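Local coordinates for protein Ras-3 from Cryphonectria parasitica (PDB 4KU4) that belongs to the Ras family of small P-loop proteins and binds guanosine-5'-diphosphate and magnesium, at residues L30-N33 / F39-T42; Y51-V56 / N181-F186; C55-I60 / A192-K197; Q81-R84 / L88-I91. All coordinates share one frame; numbering follows the deposited sequence.

Contact 1 (L30-N33 / F39-T42)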
loop_
_atom_site.group_PDB
_atom_site.type_symbol
_atom_site.label_atom_id
_atom_site.label_comp_id
_atom_site.label_asym_id
_atom_site.label_seq_id
_atom_site.Cartn_x
_atom_site.Cartn_y
_atom_site.Cartn_z
ATOM N N LEU A 30 -5.862 -7.241 -1.575
ATOM C CA LEU A 30 -4.454 -7.273 -1.182
ATOM C C LEU A 30 -4.304 -7.531 0.315
ATOM O O LEU A 30 -3.491 -8.347 0.733
ATOM C CB LEU A 30 -3.762 -5.958 -1.555
ATOM C CG LEU A 30 -3.380 -5.768 -3.019
ATOM C CD1 LEU A 30 -3.074 -4.301 -3.281
ATOM C CD2 LEU A 30 -2.186 -6.633 -3.385
ATOM N N THR A 31 -5.094 -6.821 1.117
ATOM C CA THR A 31 -4.979 -6.893 2.568
ATOM C C THR A 31 -5.428 -8.255 3.096
ATOM O O THR A 31 -4.818 -8.803 4.003
ATOM C CB THR A 31 -5.809 -5.793 3.257
ATOM O OG1 THR A 31 -5.500 -4.509 2.694
ATOM C CG2 THR A 31 -5.505 -5.753 4.739
ATOM N N VAL A 32 -6.514 -8.776 2.539
ATOM C CA VAL A 32 -7.056 -10.080 2.925
ATOM C C VAL A 32 -6.086 -11.196 2.517
ATOM O O VAL A 32 -5.855 -12.150 3.260
ATOM C CB VAL A 32 -8.456 -10.280 2.280
ATOM C CG1 VAL A 32 -8.916 -11.709 2.410
ATOM C CG2 VAL A 32 -9.463 -9.325 2.905
ATOM N N ASN A 33 -5.485 -11.049 1.346
ATOM C CA ASN A 33 -4.441 -11.975 0.911
ATOM C C ASN A 33 -3.227 -11.946 1.833
ATOM O O ASN A 33 -2.800 -12.986 2.332
ATOM C CB ASN A 33 -4.042 -11.707 -0.546
ATOM C CG ASN A 33 -3.016 -12.709 -1.065
ATOM O OD1 ASN A 33 -1.797 -12.474 -1.001
ATOM N ND2 ASN A 33 -3.501 -13.831 -1.583
ATOM N N PHE A 39 -11.576 -16.275 4.565
ATOM C CA PHE A 39 -12.208 -16.306 3.255
ATOM C C PHE A 39 -11.387 -15.413 2.345
ATOM O O PHE A 39 -11.858 -14.401 1.829
ATOM C CB PHE A 39 -13.663 -15.859 3.354
ATOM C CG PHE A 39 -14.498 -16.724 4.262
ATOM C CD1 PHE A 39 -14.706 -18.060 3.961
ATOM C CD2 PHE A 39 -15.092 -16.192 5.398
ATOM C CE1 PHE A 39 -15.477 -18.866 4.785
ATOM C CE2 PHE A 39 -15.874 -16.988 6.225
ATOM C CZ PHE A 39 -16.068 -18.326 5.913
ATOM N N SER A 40 -10.130 -15.809 2.177
ATOM C CA SER A 40 -9.119 -15.017 1.493
ATOM C C SER A 40 -9.581 -14.522 0.134
ATOM O O SER A 40 -9.167 -13.463 -0.326
ATOM C CB SER A 40 -7.843 -15.849 1.333
ATOM O OG SER A 40 -6.935 -15.221 0.447
ATOM N N GLU A 41 -10.452 -15.285 -0.502
ATOM C CA GLU A 41 -10.829 -14.981 -1.867
ATOM C C GLU A 41 -12.036 -14.056 -1.958
ATOM O O GLU A 41 -12.193 -13.348 -2.953
ATOM C CB GLU A 41 -11.083 -16.270 -2.646
ATOM C CG GLU A 41 -9.826 -17.101 -2.868
ATOM C CD GLU A 41 -10.085 -18.352 -3.670
ATOM O OE2 GLU A 41 -9.357 -19.348 -3.461
ATOM N N THR A 42 -12.878 -14.043 -0.927
ATOM C CA THR A 42 -14.144 -13.313 -1.039
ATOM C C THR A 42 -14.430 -12.273 0.043
ATOM O O THR A 42 -15.337 -11.456 -0.130
ATOM C CB THR A 42 -15.370 -14.261 -1.085
ATOM O OG1 THR A 42 -15.404 -15.065 0.101
ATOM C CG2 THR A 42 -15.350 -15.150 -2.332
HETATM O O HOH W 1 -6.443 -14.277 -1.758
#

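Contact 2 (Y51-V56 / N181-F186)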
loop_
_atom_site.group_PDB
_atom_site.type_symbol
_atom_site.label_atom_id
_atom_site.label_comp_id
_atom_site.label_asym_id
_atom_site.label_seq_id
_atom_site.Cartn_x
_atom_site.Cartn_y
_atom_site.Cartn_z
ATOM N N TYR A 51 -6.863 -4.791 9.536
ATOM C CA TYR A 51 -6.385 -6.175 9.459
ATOM C C TYR A 51 -5.005 -6.296 10.078
ATOM O O TYR A 51 -4.268 -5.318 10.154
ATOM C CB TYR A 51 -6.330 -6.641 7.997
ATOM C CG TYR A 51 -7.665 -6.719 7.307
ATOM C CD1 TYR A 51 -8.403 -7.895 7.319
ATOM C CD2 TYR A 51 -8.187 -5.614 6.632
ATOM C CE1 TYR A 51 -9.629 -7.978 6.691
ATOM C CE2 TYR A 51 -9.416 -5.686 6.001
ATOM C CZ TYR A 51 -10.131 -6.866 6.031
ATOM O OH TYR A 51 -11.341 -6.952 5.400
ATOM N N ARG A 52 -4.640 -7.500 10.518
ATOM C CA ARG A 52 -3.345 -7.702 11.152
ATOM C C ARG A 52 -2.567 -8.835 10.501
ATOM O O ARG A 52 -3.133 -9.864 10.110
ATOM C CB ARG A 52 -3.516 -8.015 12.643
ATOM C CG ARG A 52 -4.076 -6.873 13.481
ATOM C CD ARG A 52 -4.526 -7.363 14.853
ATOM N NE ARG A 52 -5.501 -8.445 14.743
ATOM C CZ ARG A 52 -6.803 -8.300 14.529
ATOM N NH1 ARG A 52 -7.357 -7.089 14.386
ATOM N NH2 ARG A 52 -7.561 -9.383 14.447
ATOM N N ARG A 53 -1.260 -8.646 10.408
ATOM C CA ARG A 53 -0.353 -9.711 9.989
ATOM C C ARG A 53 0.827 -9.788 10.957
ATOM O O ARG A 53 1.622 -8.853 11.068
ATOM C CB ARG A 53 0.146 -9.466 8.559
ATOM C CG ARG A 53 1.290 -10.412 8.114
ATOM C CD ARG A 53 0.802 -11.821 7.795
ATOM N NE ARG A 53 1.922 -12.745 7.595
ATOM C CZ ARG A 53 2.481 -13.017 6.418
ATOM N NH1 ARG A 53 3.503 -13.856 6.351
ATOM N NH2 ARG A 53 2.032 -12.454 5.309
ATOM N N GLN A 54 0.922 -10.897 11.685
ATOM C CA GLN A 54 2.128 -11.193 12.431
ATOM C C GLN A 54 3.050 -11.884 11.449
ATOM O O GLN A 54 2.614 -12.772 10.701
ATOM C CB GLN A 54 1.828 -12.119 13.614
ATOM C CG GLN A 54 0.968 -11.471 14.674
ATOM C CD GLN A 54 0.879 -12.300 15.949
ATOM O OE1 GLN A 54 0.056 -13.212 16.062
ATOM N NE2 GLN A 54 1.722 -11.974 16.918
ATOM N N CYS A 55 4.305 -11.453 11.423
ATOM C CA CYS A 55 5.274 -12.005 10.483
ATOM C C CYS A 55 6.676 -11.763 11.003
ATOM O O CYS A 55 6.871 -11.124 12.039
ATOM C CB CYS A 55 5.111 -11.343 9.099
ATOM S SG CYS A 55 5.092 -9.514 9.132
ATOM N N VAL A 56 7.649 -12.306 10.281
ATOM C CA VAL A 56 9.047 -11.987 10.500
ATOM C C VAL A 56 9.563 -11.362 9.210
ATOM O O VAL A 56 9.557 -12.004 8.160
ATOM C CB VAL A 56 9.880 -13.249 10.810
ATOM C CG1 VAL A 56 11.313 -12.860 11.129
ATOM C CG2 VAL A 56 9.273 -14.010 11.975
ATOM N N ASN A 181 3.739 -11.370 -5.333
ATOM C CA ASN A 181 4.462 -10.205 -4.841
ATOM C C ASN A 181 3.740 -9.430 -3.744
ATOM O O ASN A 181 4.156 -8.325 -3.404
ATOM C CB ASN A 181 4.811 -9.236 -5.982
ATOM C CG ASN A 181 5.661 -9.877 -7.071
ATOM O OD1 ASN A 181 6.439 -10.786 -6.810
ATOM N ND2 ASN A 181 5.526 -9.380 -8.304
ATOM N N VAL A 182 2.666 -9.990 -3.202
ATOM C CA VAL A 182 1.922 -9.270 -2.176
ATOM C C VAL A 182 2.789 -8.987 -0.934
ATOM O O VAL A 182 2.855 -7.845 -0.469
ATOM C CB VAL A 182 0.608 -9.982 -1.783
ATOM C CG1 VAL A 182 -0.064 -9.225 -0.638
ATOM C CG2 VAL A 182 -0.338 -10.052 -2.975
ATOM N N GLU A 183 3.460 -10.000 -0.381
ATOM C CA GLU A 183 4.303 -9.735 0.790
ATOM C C GLU A 183 5.417 -8.722 0.487
ATOM O O GLU A 183 5.701 -7.840 1.297
ATOM C CB GLU A 183 4.892 -11.029 1.392
ATOM C CG GLU A 183 3.882 -11.856 2.159
ATOM C CD GLU A 183 4.509 -13.053 2.852
ATOM O OE1 GLU A 183 5.726 -13.293 2.674
ATOM O OE2 GLU A 183 3.766 -13.759 3.565
ATOM N N GLU A 184 6.054 -8.846 -0.675
ATOM C CA GLU A 184 7.107 -7.909 -1.051
ATOM C C GLU A 184 6.592 -6.473 -1.012
ATOM O O GLU A 184 7.278 -5.567 -0.551
ATOM C CB GLU A 184 7.650 -8.240 -2.441
ATOM C CG GLU A 184 8.603 -9.435 -2.443
ATOM C CD GLU A 184 7.920 -10.791 -2.330
ATOM O OE1 GLU A 184 6.670 -10.895 -2.302
ATOM O OE2 GLU A 184 8.668 -11.784 -2.257
ATOM N N ALA A 185 5.367 -6.272 -1.479
ATOM C CA ALA A 185 4.806 -4.931 -1.544
ATOM C C ALA A 185 4.641 -4.328 -0.149
ATOM O O ALA A 185 5.145 -3.237 0.116
ATOM C CB ALA A 185 3.497 -4.959 -2.260
ATOM N N PHE A 186 3.927 -5.027 0.733
ATOM C CA PHE A 186 3.713 -4.537 2.094
ATOM C C PHE A 186 5.008 -4.422 2.893
ATOM O O PHE A 186 5.211 -3.443 3.613
ATOM C CB PHE A 186 2.741 -5.439 2.865
ATOM C CG PHE A 186 1.301 -5.262 2.476
ATOM C CD1 PHE A 186 0.521 -4.293 3.092
ATOM C CD2 PHE A 186 0.711 -6.082 1.523
ATOM C CE1 PHE A 186 -0.799 -4.126 2.754
ATOM C CE2 PHE A 186 -0.624 -5.917 1.188
ATOM C CZ PHE A 186 -1.376 -4.930 1.805
#

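Contact 3 (C55-I60 / A192-K197)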
loop_
_atom_site.group_PDB
_atom_site.type_symbol
_atom_site.label_atom_id
_atom_site.label_comp_id
_atom_site.label_asym_id
_atom_site.label_seq_id
_atom_site.Cartn_x
_atom_site.Cartn_y
_atom_site.Cartn_z
ATOM N N CYS A 55 4.305 -11.453 11.423
ATOM C CA CYS A 55 5.274 -12.005 10.483
ATOM C C CYS A 55 6.676 -11.763 11.003
ATOM O O CYS A 55 6.871 -11.124 12.039
ATOM C CB CYS A 55 5.111 -11.343 9.099
ATOM S SG CYS A 55 5.092 -9.514 9.132
ATOM N N VAL A 56 7.649 -12.306 10.281
ATOM C CA VAL A 56 9.047 -11.987 10.500
ATOM C C VAL A 56 9.563 -11.362 9.210
ATOM O O VAL A 56 9.557 -12.004 8.160
ATOM C CB VAL A 56 9.880 -13.249 10.810
ATOM C CG1 VAL A 56 11.313 -12.860 11.129
ATOM C CG2 VAL A 56 9.273 -14.010 11.975
ATOM N N ILE A 57 9.968 -10.097 9.288
ATOM C CA ILE A 57 10.513 -9.395 8.140
ATOM C C ILE A 57 12.020 -9.241 8.304
ATOM O O ILE A 57 12.498 -8.574 9.227
ATOM C CB ILE A 57 9.859 -7.995 7.970
ATOM C CG1 ILE A 57 8.345 -8.127 7.808
ATOM C CG2 ILE A 57 10.443 -7.291 6.776
ATOM C CD1 ILE A 57 7.541 -6.784 8.053
ATOM N N ASP A 58 12.774 -9.882 7.417
ATOM C CA ASP A 58 14.229 -9.834 7.484
ATOM C C ASP A 58 14.730 -10.097 8.901
ATOM O O ASP A 58 15.500 -9.313 9.448
ATOM C CB ASP A 58 14.752 -8.488 6.957
ATOM C CG ASP A 58 14.391 -8.256 5.509
ATOM O OD1 ASP A 58 14.081 -9.251 4.816
ATOM O OD2 ASP A 58 14.420 -7.092 5.059
ATOM N N GLY A 59 14.261 -11.195 9.487
ATOM C CA GLY A 59 14.727 -11.656 10.785
ATOM C C GLY A 59 14.101 -10.989 11.996
ATOM O O GLY A 59 14.297 -11.443 13.118
ATOM N N ILE A 60 13.367 -9.901 11.782
ATOM C CA ILE A 60 12.761 -9.166 12.887
ATOM C C ILE A 60 11.256 -9.437 12.977
ATOM O O ILE A 60 10.516 -9.127 12.038
ATOM C CB ILE A 60 12.963 -7.640 12.733
ATOM C CG1 ILE A 60 14.435 -7.302 12.511
ATOM C CG2 ILE A 60 12.389 -6.895 13.946
ATOM C CD1 ILE A 60 15.346 -7.851 13.567
ATOM N N ALA A 192 12.058 -0.108 4.117
ATOM C CA ALA A 192 12.546 1.244 3.859
ATOM C C ALA A 192 12.712 2.041 5.155
ATOM O O ALA A 192 13.704 2.746 5.341
ATOM C CB ALA A 192 11.613 1.977 2.895
ATOM N N ASP A 193 11.737 1.922 6.050
ATOM C CA ASP A 193 11.782 2.605 7.342
ATOM C C ASP A 193 13.027 2.188 8.119
ATOM O O ASP A 193 13.706 3.015 8.719
ATOM C CB ASP A 193 10.517 2.301 8.151
ATOM C CG ASP A 193 10.449 3.081 9.444
ATOM O OD1 ASP A 193 10.992 4.208 9.492
ATOM O OD2 ASP A 193 9.841 2.572 10.410
ATOM N N ARG A 194 13.337 0.899 8.087
ATOM C CA ARG A 194 14.531 0.405 8.765
ATOM C C ARG A 194 15.823 0.839 8.089
ATOM O O ARG A 194 16.832 1.064 8.751
ATOM C CB ARG A 194 14.501 -1.109 8.836
ATOM C CG ARG A 194 13.389 -1.628 9.684
ATOM C CD ARG A 194 13.406 -3.145 9.673
ATOM N NE ARG A 194 12.190 -3.681 10.261
ATOM C CZ ARG A 194 11.873 -4.971 10.252
ATOM N NH1 ARG A 194 12.688 -5.854 9.680
ATOM N NH2 ARG A 194 10.739 -5.368 10.799
ATOM N N ARG A 195 15.793 0.915 6.764
ATOM C CA ARG A 195 16.934 1.377 5.988
ATOM C C ARG A 195 17.315 2.796 6.420
ATOM O O ARG A 195 18.494 3.146 6.454
ATOM C CB ARG A 195 16.592 1.345 4.493
ATOM C CG ARG A 195 17.767 1.561 3.533
ATOM C CD ARG A 195 17.316 2.195 2.207
ATOM N NE ARG A 195 16.192 1.489 1.592
ATOM C CZ ARG A 195 15.233 2.082 0.887
ATOM N NH1 ARG A 195 14.237 1.371 0.368
ATOM N NH2 ARG A 195 15.261 3.394 0.709
ATOM N N ARG A 196 16.307 3.601 6.759
ATOM C CA ARG A 196 16.510 5.004 7.117
ATOM C C ARG A 196 17.278 5.219 8.412
ATOM O O ARG A 196 17.998 6.206 8.546
ATOM C CB ARG A 196 15.169 5.733 7.239
ATOM C CG ARG A 196 14.398 5.884 5.949
ATOM C CD ARG A 196 13.394 7.023 6.057
ATOM N NE ARG A 196 12.566 6.925 7.258
ATOM C CZ ARG A 196 11.992 7.973 7.840
ATOM N NH1 ARG A 196 11.242 7.817 8.930
ATOM N NH2 ARG A 196 12.181 9.182 7.328
ATOM N N LYS A 197 17.095 4.321 9.373
ATOM C CA LYS A 197 17.719 4.461 10.686
ATOM C C LYS A 197 19.237 4.593 10.585
ATOM O O LYS A 197 19.883 5.128 11.484
ATOM C CB LYS A 197 17.355 3.277 11.579
ATOM C CG LYS A 197 15.893 2.887 11.495
ATOM C CD LYS A 197 14.989 4.016 11.966
ATOM C CE LYS A 197 13.531 3.589 11.895
ATOM N NZ LYS A 197 13.379 2.133 12.229
HETATM O O HOH W 2 15.339 -6.274 9.153
#

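Contact 4 (Q81-R84 / L88-I91)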
loop_
_atom_site.group_PDB
_atom_site.type_symbol
_atom_site.label_atom_id
_atom_site.label_comp_id
_atom_site.label_asym_id
_atom_site.label_seq_id
_atom_site.Cartn_x
_atom_site.Cartn_y
_atom_site.Cartn_z
ATOM N N GLN A 81 -7.555 12.002 7.858
ATOM C CA GLN A 81 -7.457 11.338 9.158
ATOM C C GLN A 81 -6.698 10.023 8.996
ATOM O O GLN A 81 -5.820 9.702 9.792
ATOM C CB GLN A 81 -8.838 11.083 9.765
ATOM C CG GLN A 81 -8.824 10.912 11.279
ATOM C CD GLN A 81 -10.106 11.428 11.924
ATOM O OE1 GLN A 81 -11.198 10.951 11.620
ATOM N NE2 GLN A 81 -9.977 12.411 12.811
ATOM N N TRP A 82 -7.034 9.282 7.948
ATOM C CA TRP A 82 -6.350 8.028 7.658
ATOM C C TRP A 82 -4.835 8.256 7.601
ATOM O O TRP A 82 -4.042 7.433 8.076
ATOM C CB TRP A 82 -6.840 7.444 6.331
ATOM C CG TRP A 82 -8.314 7.090 6.256
ATOM C CD1 TRP A 82 -9.149 6.796 7.292
ATOM C CD2 TRP A 82 -9.100 6.969 5.060
ATOM N NE1 TRP A 82 -10.411 6.506 6.814
ATOM C CE2 TRP A 82 -10.402 6.602 5.447
ATOM C CE3 TRP A 82 -8.823 7.133 3.699
ATOM C CZ2 TRP A 82 -11.430 6.402 4.521
ATOM C CZ3 TRP A 82 -9.841 6.932 2.783
ATOM C CH2 TRP A 82 -11.129 6.570 3.196
ATOM N N ILE A 83 -4.427 9.381 7.028
ATOM C CA ILE A 83 -3.006 9.676 6.860
ATOM C C ILE A 83 -2.310 10.070 8.165
ATOM O O ILE A 83 -1.180 9.655 8.427
ATOM C CB ILE A 83 -2.787 10.767 5.769
ATOM C CG1 ILE A 83 -3.281 10.245 4.415
ATOM C CG2 ILE A 83 -1.329 11.172 5.681
ATOM C CD1 ILE A 83 -3.372 11.304 3.322
ATOM N N ARG A 84 -2.983 10.873 8.986
ATOM C CA ARG A 84 -2.416 11.288 10.261
ATOM C C ARG A 84 -2.176 10.093 11.175
ATOM O O ARG A 84 -1.199 10.066 11.922
ATOM C CB ARG A 84 -3.341 12.295 10.963
ATOM C CG ARG A 84 -3.581 13.567 10.172
ATOM C CD ARG A 84 -4.605 14.475 10.857
ATOM N NE ARG A 84 -3.988 15.645 11.475
ATOM C CZ ARG A 84 -4.175 16.006 12.740
ATOM N NH1 ARG A 84 -4.967 15.286 13.523
ATOM N NH2 ARG A 84 -3.577 17.086 13.219
ATOM N N LEU A 88 3.069 4.316 7.539
ATOM C CA LEU A 88 3.517 3.829 6.249
ATOM C C LEU A 88 2.310 3.684 5.347
ATOM O O LEU A 88 1.194 3.505 5.829
ATOM C CB LEU A 88 4.200 2.474 6.405
ATOM C CG LEU A 88 5.248 2.373 7.513
ATOM C CD1 LEU A 88 5.624 0.917 7.799
ATOM C CD2 LEU A 88 6.493 3.203 7.174
ATOM N N PHE A 89 2.540 3.732 4.039
ATOM C CA PHE A 89 1.461 3.794 3.072
ATOM C C PHE A 89 1.631 2.914 1.849
ATOM O O PHE A 89 2.699 2.853 1.240
ATOM C CB PHE A 89 1.246 5.247 2.635
ATOM C CG PHE A 89 0.842 6.149 3.760
ATOM C CD1 PHE A 89 -0.497 6.333 4.068
ATOM C CD2 PHE A 89 1.800 6.777 4.538
ATOM C CE1 PHE A 89 -0.885 7.146 5.116
ATOM C CE2 PHE A 89 1.422 7.599 5.591
ATOM C CZ PHE A 89 0.071 7.773 5.883
ATOM N N VAL A 90 0.547 2.241 1.498
ATOM C CA VAL A 90 0.481 1.454 0.292
ATOM C C VAL A 90 -0.581 2.095 -0.586
ATOM O O VAL A 90 -1.770 2.057 -0.261
ATOM C CB VAL A 90 0.102 0.011 0.612
ATOM C CG1 VAL A 90 0.012 -0.816 -0.671
ATOM C CG2 VAL A 90 1.119 -0.600 1.598
ATOM N N ILE A 91 -0.145 2.717 -1.683
ATOM C CA ILE A 91 -1.054 3.387 -2.597
ATOM C C ILE A 91 -1.244 2.516 -3.828
ATOM O O ILE A 91 -0.311 2.297 -4.593
ATOM C CB ILE A 91 -0.523 4.782 -2.933
ATOM C CG1 ILE A 91 -0.233 5.517 -1.623
ATOM C CG2 ILE A 91 -1.508 5.541 -3.837
ATOM C CD1 ILE A 91 0.144 6.984 -1.829
#

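Contact 1 (L30-N33 / F39-T42)
Val-32 packs on the backbone of Ser-40 through one methyl group. The CG1 branch of Val-32, set anti to its own backbone nitrogen (chi1 168°), projects from helix 27-35 against residues 39-40 of the following loop. Val-32 CG1 comes within 3.3 Å of Ser-40 O, and its 3.4 Å approach to Ser-40 CA is tighter than ordinary van der Waals contact. Val-32 CG1 also lies 4.0 Å from Phe-39 O, an oxygen that accepts the amide Thr-42 N at 3.0 Å and so keeps the loop turned here.

The polar part runs through solvent. Asn-33 ND2 donates to a water at 3.0 Å, and this water sits beside Ser-40 OG, though at 2.4 Å that second separation is too short to be taken at face value. The two side chains themselves stand apart, with Asn-33 ND2 4.2 Å from Ser-40 OG.

In Ras proteins the loop between the first helix and the second strand carries switch I, and this contact lies at its beginning. Val-32 also packs on Tyr-51 of strand 50-57, Asn-33 touches Val-182 of helix 182-196, and Leu-30 reaches Val-143 of strand 140-145.

Contact 2 (Y51-V56 / N181-F186)
Arg-53 leaves its strand with CG anti to the backbone nitrogen (chi1 170°) and then folds at chi2 (75°), a bend that carries the guanidinium toward Glu-183 on helix 182-196. Glu-183 is extended beyond CG, and the two side chains run roughly perpendicular.

The result is an end-on salt bridge onto one oxygen. Arg-53 NH1 and Arg-53 NH2 each donate to Glu-183 OE2 at 2.8 Å, and both bonds are bent. OE2 lies in the guanidinium plane, but the nitrogens approach it from above the carboxylate plane, both from the same face, because the two flat groups are turned 47° apart. Arg-53 NE, also in use, donates to Gln-54 O at 3.2 Å, from above that carbonyl plane, which ties the folded side chain back to its own strand. Arg-53 NH2 has a further acceptor in Leu-34 O, and a long, weak ion pair joins Glu-183 to Lys-36.

This surface bridge thus spans from the edge strand 50-57 of the sheet to the first turn of helix 182-196, over the end of helix 27-35, while Phe-186 packs on Ile-66 of strand 60-67.

Contact 3 (C55-I60 / A192-K197)
Arg-194 dominates the contact, laying an extended side chain from helix 182-196 across to Ile-57 and Ile-60, the two ends of a tight turn. With CG beside the backbone nitrogen and the chain drawn straight as far as NE (chi2 179°), the guanidinium is delivered to the turn at full reach. There NH1 of Arg-194 donates to Ile-57 O at 2.8 Å in a fairly straight bond (159° at the hydrogen). The oxygen lies in the guanidinium plane, yet the donor stands well above the carbonyl plane.

Ile-57 O has a second donor, Ile-60 N at 3.0 Å, which arrives from the opposite face of that plane. This amide belongs to the type I' turn from Ile-57 to Ile-60 that joins strands 50-57 and 60-67 into a two-residue beta hairpin. In Ras proteins this hairpin lies beside the C-terminal helix, and here the arginine links the two.

Ile-60 supplies the apolar side. Its CG1 lies over one face of the guanidinium, 3.6 Å from Arg-194 NH1, while Ile-60 CB is 3.5 Å from Arg-194 NH1; the two side chains run antiparallel alongside each other. Ile-57 approaches with CB, 3.9 Å from Arg-194 NH1, and its side chain goes on to pack against Phe-187 and Val-190 of the helix. A water accepts from Arg-194 NH1 at 2.7 Å and donates to Asp-58 O at 3.1 Å, so NH1 serves two acceptors. The carboxylate of Asp-58 has its salt bridge with Arg-191, about one turn earlier on the helix.

Contact 4 (Q81-R84 / L88-I91)
The ring of Phe-89 meets helix residue Ile-83 with its outer end, and the carbonyl oxygen Ile-83 O lies at the ring edge, in plane, 3.4 Å from Phe-89 CZ. Such an approach turns the slightly positive rim of the ring, and not its electron-rich face, to the oxygen. Trp-82 O stands farther off, 4.3 Å from Phe-89 CE1, and the indole of Trp-82 leads away from the strand. Beside the carbonyl, the aliphatic side chain of Ile-83 closes on the same end of the ring: Ile-83 CG2 comes to 3.7 Å from Phe-89 CZ, and Ile-83 CG1 lies 4.0 Å from Phe-89 CE1. The backbone joins in, with Ile-83 CA 3.7 Å from Phe-89 CE1. The two side chains are roughly perpendicular.

Helix 77-84 and strand 88-94 are the last two elements of a beta-alpha-beta crossover that starts from strand 60-67. Strand 15-20 lies between the two parallel strands, so the connection skips one place in the sheet, and a short link turns the chain from helix into strand.

With chi1 at -62° the Phe-89 ring extends from the strand so that CZ and CE1 reach Ile-83. Ile-83 O also accepts a hydrogen bond from Lys-115 NZ of helix 98-118, and the Lys-115 side chain touches Phe-89 as well. On the sheet the Phe-89 side chain also touches Ala-18 of strand 15-20 and Val-140 of strand 140-145.

Contact 4 is the buried one of the four, a largely apolar join between helix 77-84 and the central strand 88-94, whereas contact 2 lies at the surface and rests on charge. Contacts 1 and 3 are partly buried and include a water; contact 1 adds methyl-on-backbone packing, contact 3 a direct hydrogen bond from an arginine and aliphatic packing. Contacts 2 and 3 tie the same two elements, strand 50-57 and helix 182-196, at centres about 12 Å apart, in each case through one arginine, sent from the strand in contact 2 and from the helix in contact 3. Contact 1 touches contact 2 where Thr-31 packs on Tyr-51. Helix 182-196 also meets contact 4, through Phe-186 on Val-90 and Asp-193 on Leu-88.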